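Local structure of probable 2-oxoacid ferredoxin oxidoreductase, alpha chain (3JU3) at residues A[24-38]-A[102-114]. The protein probably forms part of an enzyme that oxidises 2-oxoacids such as 2-oxoglutarate to acyl-CoA and carbon dioxide, passing the electrons to ferredoxin. Residues are numbered along the deposited sequence; the frame is centred on the assembly and turned at random.
With EDO (1,2-ethanediol), chain B.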
loop_
_atom_site.group_PDB
_atom_site.type_symbol
_atom_site.label_atom_id
_atom_site.label_comp_id
_atom_site.label_asym_id
_atom_site.label_seq_id
_atom_site.Cartn_x
_atom_site.Cartn_y
_atom_site.Cartn_z
ATOM N N GLN A 24 4.446 -2.992 10.806
ATOM C CA GLN A 24 4.228 -4.330 11.398
ATOM C C GLN A 24 4.810 -4.437 12.811
ATOM O O GLN A 24 4.701 -5.493 13.482
ATOM C CB GLN A 24 4.798 -5.422 10.488
ATOM C CG GLN A 24 4.030 -5.570 9.189
ATOM C CD GLN A 24 2.522 -5.749 9.446
ATOM O OE1 GLN A 24 1.733 -4.883 9.108
ATOM N NE2 GLN A 24 2.145 -6.850 10.081
ATOM N N LYS A 25 5.355 -3.321 13.308
ATOM C CA LYS A 25 5.954 -3.338 14.645
ATOM C C LYS A 25 4.941 -3.851 15.640
ATOM O O LYS A 25 5.243 -4.768 16.409
ATOM C CB LYS A 25 6.495 -1.977 15.111
ATOM C CG LYS A 25 7.068 -2.071 16.495
ATOM C CD LYS A 25 7.754 -0.811 17.007
ATOM C CE LYS A 25 6.821 0.005 17.886
ATOM N NZ LYS A 25 7.528 1.121 18.588
ATOM N N GLY A 26 3.768 -3.241 15.671
ATOM C CA GLY A 26 2.770 -3.570 16.723
ATOM C C GLY A 26 2.259 -5.020 16.667
ATOM O O GLY A 26 2.198 -5.711 17.683
ATOM N N PRO A 27 1.892 -5.492 15.478
ATOM C CA PRO A 27 1.533 -6.888 15.314
ATOM C C PRO A 27 2.604 -7.878 15.864
ATOM O O PRO A 27 2.266 -8.852 16.545
ATOM C CB PRO A 27 1.405 -7.004 13.798
ATOM C CG PRO A 27 0.772 -5.694 13.409
ATOM C CD PRO A 27 1.633 -4.717 14.244
ATOM N N ILE A 28 3.872 -7.633 15.559
ATOM C CA ILE A 28 4.948 -8.493 16.065
ATOM C C ILE A 28 5.020 -8.480 17.604
ATOM O O ILE A 28 5.146 -9.534 18.236
ATOM C CB ILE A 28 6.307 -8.081 15.498
ATOM C CG1 ILE A 28 6.342 -8.338 13.995
ATOM C CG2 ILE A 28 7.435 -8.867 16.210
ATOM C CD1 ILE A 28 7.705 -8.224 13.425
ATOM N N LEU A 29 4.919 -7.293 18.192
ATOM C CA LEU A 29 5.041 -7.152 19.630
ATOM C C LEU A 29 3.969 -7.943 20.386
ATOM O O LEU A 29 4.257 -8.545 21.439
ATOM C CB LEU A 29 5.088 -5.683 20.052
ATOM C CG LEU A 29 6.374 -4.897 19.776
ATOM C CD1 LEU A 29 6.169 -3.441 20.175
ATOM C CD2 LEU A 29 7.617 -5.475 20.523
ATOM N N ASP A 30 2.753 -7.965 19.845
ATOM C CA ASP A 30 1.715 -8.863 20.346
ATOM C C ASP A 30 2.015 -10.357 20.142
ATOM O O ASP A 30 1.650 -11.164 20.997
ATOM C CB ASP A 30 0.366 -8.561 19.686
ATOM C CG ASP A 30 -0.161 -7.185 20.024
ATOM O OD1 ASP A 30 0.288 -6.555 21.016
ATOM O OD2 ASP A 30 -1.037 -6.726 19.267
ATOM N N VAL A 31 2.624 -10.732 19.009
ATOM C CA VAL A 31 2.964 -12.135 18.776
ATOM C C VAL A 31 4.006 -12.586 19.797
ATOM O O VAL A 31 3.969 -13.749 20.278
ATOM C CB VAL A 31 3.465 -12.399 17.344
ATOM C CG1 VAL A 31 3.910 -13.875 17.177
ATOM C CG2 VAL A 31 2.372 -12.108 16.368
ATOM N N ILE A 32 4.928 -11.681 20.108
ATOM C CA ILE A 32 5.889 -11.868 21.210
ATOM C C ILE A 32 5.177 -12.220 22.531
ATOM O O ILE A 32 5.590 -13.177 23.235
ATOM C CB ILE A 32 6.875 -10.681 21.315
ATOM C CG1 ILE A 32 7.829 -10.746 20.105
ATOM C CG2 ILE A 32 7.668 -10.685 22.669
ATOM C CD1 ILE A 32 8.679 -9.578 19.900
ATOM N N GLU A 33 4.121 -11.482 22.875
ATOM C CA GLU A 33 3.429 -11.731 24.146
ATOM C C GLU A 33 2.696 -13.068 24.136
ATOM O O GLU A 33 2.767 -13.809 25.109
ATOM C CB GLU A 33 2.488 -10.585 24.545
ATOM C CG GLU A 33 3.185 -9.259 24.874
ATOM C CD GLU A 33 4.373 -9.402 25.842
ATOM O OE1 GLU A 33 4.155 -9.417 27.078
ATOM O OE2 GLU A 33 5.528 -9.476 25.369
ATOM N N ASP A 34 2.018 -13.374 23.024
ATOM C CA ASP A 34 1.380 -14.683 22.827
ATOM C C ASP A 34 2.371 -15.868 22.928
ATOM O O ASP A 34 2.056 -16.909 23.520
ATOM C CB ASP A 34 0.662 -14.716 21.478
ATOM C CG ASP A 34 -0.379 -13.641 21.355
ATOM O OD1 ASP A 34 -1.067 -13.335 22.351
ATOM O OD2 ASP A 34 -0.532 -13.098 20.245
ATOM N N LEU A 35 3.558 -15.714 22.349
ATOM C CA LEU A 35 4.591 -16.762 22.427
ATOM C C LEU A 35 5.015 -17.105 23.876
ATOM O O LEU A 35 5.215 -18.271 24.213
ATOM C CB LEU A 35 5.802 -16.389 21.536
ATOM C CG LEU A 35 5.604 -16.566 20.022
ATOM C CD1 LEU A 35 6.750 -15.837 19.290
ATOM C CD2 LEU A 35 5.535 -18.055 19.607
ATOM N N LYS A 36 5.152 -16.083 24.722
ATOM C CA LYS A 36 5.509 -16.269 26.126
ATOM C C LYS A 36 4.558 -17.266 26.792
ATOM O O LYS A 36 4.974 -18.078 27.629
ATOM C CB LYS A 36 5.433 -14.917 26.858
ATOM C CG LYS A 36 6.657 -14.085 26.722
ATOM C CD LYS A 36 6.430 -12.696 27.268
ATOM C CE LYS A 36 7.486 -11.729 26.717
ATOM N NZ LYS A 36 7.326 -10.375 27.338
ATOM N N GLU A 37 3.285 -17.205 26.390
ATOM C CA GLU A 37 2.237 -18.053 26.959
ATOM C C GLU A 37 2.514 -19.526 26.717
ATOM O O GLU A 37 2.088 -20.353 27.496
ATOM C CB GLU A 37 0.852 -17.663 26.426
ATOM C CG GLU A 37 0.366 -16.352 27.024
ATOM C CD GLU A 37 -1.027 -15.908 26.562
ATOM O OE1 GLU A 37 -1.853 -16.738 26.101
ATOM O OE2 GLU A 37 -1.309 -14.706 26.715
ATOM N N GLU A 38 3.213 -19.826 25.628
ATOM C CA GLU A 38 3.589 -21.182 25.277
ATOM C C GLU A 38 5.025 -21.475 25.657
ATOM O O GLU A 38 5.575 -22.511 25.241
ATOM C CB GLU A 38 3.472 -21.398 23.767
ATOM C CG GLU A 38 2.107 -21.601 23.279
ATOM C CD GLU A 38 2.104 -21.790 21.798
ATOM O OE1 GLU A 38 2.305 -22.944 21.344
ATOM O OE2 GLU A 38 1.913 -20.784 21.092
ATOM N N HIS A 102 -1.637 -7.979 5.050
ATOM C CA HIS A 102 -0.726 -8.494 6.074
ATOM C C HIS A 102 -1.414 -9.677 6.748
ATOM O O HIS A 102 -2.653 -9.752 6.750
ATOM C CB HIS A 102 -0.393 -7.421 7.116
ATOM C CG HIS A 102 0.323 -6.233 6.553
ATOM N ND1 HIS A 102 1.620 -6.297 6.092
ATOM C CD2 HIS A 102 -0.082 -4.955 6.367
ATOM C CE1 HIS A 102 1.986 -5.107 5.653
ATOM N NE2 HIS A 102 0.974 -4.273 5.810
HETATM N N MSE A 103 -0.633 -10.613 7.281
HETATM C CA MSE A 103 -1.201 -11.726 8.025
HETATM C C MSE A 103 -1.793 -11.229 9.345
HETATM O O MSE A 103 -1.383 -10.180 9.854
HETATM C CB MSE A 103 -0.127 -12.754 8.327
HETATM C CG MSE A 103 0.184 -13.726 7.220
HETATM SE SE MSE A 103 1.546 -14.959 7.928
HETATM C CE MSE A 103 2.086 -15.738 6.214
ATOM N N THR A 104 -2.749 -11.983 9.893
ATOM C CA THR A 104 -3.231 -11.742 11.256
ATOM C C THR A 104 -2.201 -12.222 12.320
ATOM O O THR A 104 -1.287 -12.993 12.006
ATOM C CB THR A 104 -4.599 -12.410 11.499
ATOM O OG1 THR A 104 -4.453 -13.832 11.420
ATOM C CG2 THR A 104 -5.633 -11.941 10.455
ATOM N N GLU A 105 -2.350 -11.752 13.562
ATOM C CA GLU A 105 -1.486 -12.186 14.664
ATOM C C GLU A 105 -1.469 -13.694 14.838
ATOM O O GLU A 105 -0.421 -14.279 15.111
ATOM C CB GLU A 105 -1.866 -11.514 15.981
ATOM C CG GLU A 105 -1.019 -10.289 16.281
ATOM C CD GLU A 105 -1.711 -8.994 15.905
ATOM O OE1 GLU A 105 -1.777 -8.088 16.766
ATOM O OE2 GLU A 105 -2.210 -8.875 14.755
ATOM N N ASP A 106 -2.636 -14.310 14.691
ATOM C CA ASP A 106 -2.754 -15.758 14.739
ATOM C C ASP A 106 -2.020 -16.421 13.574
ATOM O O ASP A 106 -1.402 -17.466 13.755
ATOM C CB ASP A 106 -4.230 -16.180 14.768
ATOM C CG ASP A 106 -4.988 -15.604 15.965
ATOM O OD1 ASP A 106 -4.338 -15.086 16.906
ATOM O OD2 ASP A 106 -6.240 -15.678 15.966
ATOM N N GLU A 107 -2.087 -15.814 12.387
ATOM C CA GLU A 107 -1.370 -16.334 11.222
ATOM C C GLU A 107 0.124 -16.158 11.361
ATOM O O GLU A 107 0.895 -17.041 10.974
ATOM C CB GLU A 107 -1.858 -15.690 9.927
ATOM C CG GLU A 107 -3.166 -16.272 9.412
ATOM C CD GLU A 107 -3.744 -15.485 8.250
ATOM O OE1 GLU A 107 -3.142 -14.456 7.862
ATOM O OE2 GLU A 107 -4.801 -15.899 7.726
ATOM N N ILE A 108 0.530 -15.020 11.917
ATOM C CA ILE A 108 1.933 -14.743 12.139
ATOM C C ILE A 108 2.467 -15.740 13.180
ATOM O O ILE A 108 3.529 -16.348 12.992
ATOM C CB ILE A 108 2.189 -13.264 12.620
ATOM C CG1 ILE A 108 1.803 -12.255 11.532
ATOM C CG2 ILE A 108 3.672 -13.068 13.035
ATOM C CD1 ILE A 108 1.923 -10.813 11.987
ATOM N N LEU A 109 1.718 -15.889 14.273
ATOM C CA LEU A 109 2.054 -16.844 15.340
ATOM C C LEU A 109 2.258 -18.239 14.724
ATOM O O LEU A 109 3.298 -18.894 14.948
ATOM C CB LEU A 109 0.945 -16.844 16.403
ATOM C CG LEU A 109 1.061 -17.633 17.701
ATOM C CD1 LEU A 109 2.377 -17.329 18.354
ATOM C CD2 LEU A 109 -0.066 -17.239 18.648
ATOM N N LYS A 110 1.297 -18.636 13.900
ATOM C CA LYS A 110 1.329 -19.920 13.221
ATOM C C LYS A 110 2.614 -20.113 12.431
ATOM O O LYS A 110 3.294 -21.130 12.630
ATOM C CB LYS A 110 0.108 -20.106 12.302
ATOM C CG LYS A 110 -0.184 -21.569 11.961
ATOM C CD LYS A 110 -1.491 -21.720 11.236
ATOM C CE LYS A 110 -1.589 -23.108 10.650
ATOM N NZ LYS A 110 -0.676 -23.226 9.477
ATOM N N SER A 111 2.934 -19.154 11.544
ATOM C CA SER A 111 4.116 -19.251 10.677
ATOM C C SER A 111 5.385 -19.289 11.477
ATOM O O SER A 111 6.342 -19.994 11.114
ATOM C CB SER A 111 4.241 -18.051 9.742
ATOM O OG SER A 111 3.036 -17.782 9.083
ATOM N N ALA A 112 5.410 -18.453 12.509
ATOM C CA ALA A 112 6.536 -18.330 13.424
ATOM C C ALA A 112 6.899 -19.678 14.100
ATOM O O ALA A 112 8.073 -20.085 14.153
ATOM C CB ALA A 112 6.250 -17.242 14.484
ATOM N N LYS A 113 5.878 -20.368 14.593
ATOM C CA LYS A 113 6.063 -21.696 15.201
ATOM C C LYS A 113 6.509 -22.734 14.163
ATOM O O LYS A 113 7.439 -23.510 14.429
ATOM C CB LYS A 113 4.816 -22.114 15.969
ATOM C CG LYS A 113 4.648 -21.295 17.223
ATOM C CD LYS A 113 3.586 -21.855 18.149
ATOM C CE LYS A 113 2.222 -21.348 17.759
ATOM N NZ LYS A 113 1.122 -21.907 18.604
ATOM N N GLU A 114 5.867 -22.725 12.994
ATOM C CA GLU A 114 6.293 -23.553 11.877
ATOM C C GLU A 114 7.782 -23.374 11.588
ATOM O O GLU A 114 8.488 -24.353 11.362
ATOM C CB GLU A 114 5.481 -23.249 10.614
ATOM C CG GLU A 114 5.754 -24.211 9.462
ATOM C CD GLU A 114 5.012 -23.839 8.185
ATOM O OE1 GLU A 114 5.041 -22.647 7.805
ATOM O OE2 GLU A 114 4.405 -24.747 7.559
HETATM C C1 EDO B . -5.054 -6.650 8.185
HETATM O O1 EDO B . -6.129 -6.808 7.255
HETATM C C2 EDO B . -4.688 -8.007 8.793
HETATM O O2 EDO B . -5.395 -9.080 8.142
HETATM O O HOH W 1 -0.354 -7.980 10.834
#
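Two helices of core domain II, helix 25-37 and the first part of helix 105-117 (residues 105-114), pack through V31, which wedges between I108 and L109 where the axes come within 9.5 Å and cross at -62°. V31 CG2 rests on I108 CG2 at 3.7 Å, while its CG1, anti to the backbone N (chi1 176°), faces L109. One turn on, L35 and L109 lie alongside one another, running oppositely, and L35 CD2 is pressed to 3.5 Å from L109 CD1, tighter than usual for two methyls. Beyond them E38 and K113 reach toward each other: K113 NZ meets E38 OE2 at 2.8 Å on its syn side, with a weak second bond to OE1. With an alanine at K113, the E38 carboxylate would probably lose its charged mate, and L35 CD2 its contact with K113 CG. Beside the apolar contacts the carboxylates of D30 and E105 lie nearly coplanar, D30 OD2 2.9 Å from E105 OE1, a closeness of like charges that could favour a shared proton. At the other end Q24 lays its amide over the H102 ring, planes 18° apart, OE1 above the ring centre, and a water links Q24 NE2 to M103 O. H102 NE2 bonds N74 of the second subunit, so this end lies at the interface with that subunit. L35 from one helix and A112 from the other both touch F18 on strand 16-21, so the two form a helical layer on one side of the sheet of this alpha/beta domain.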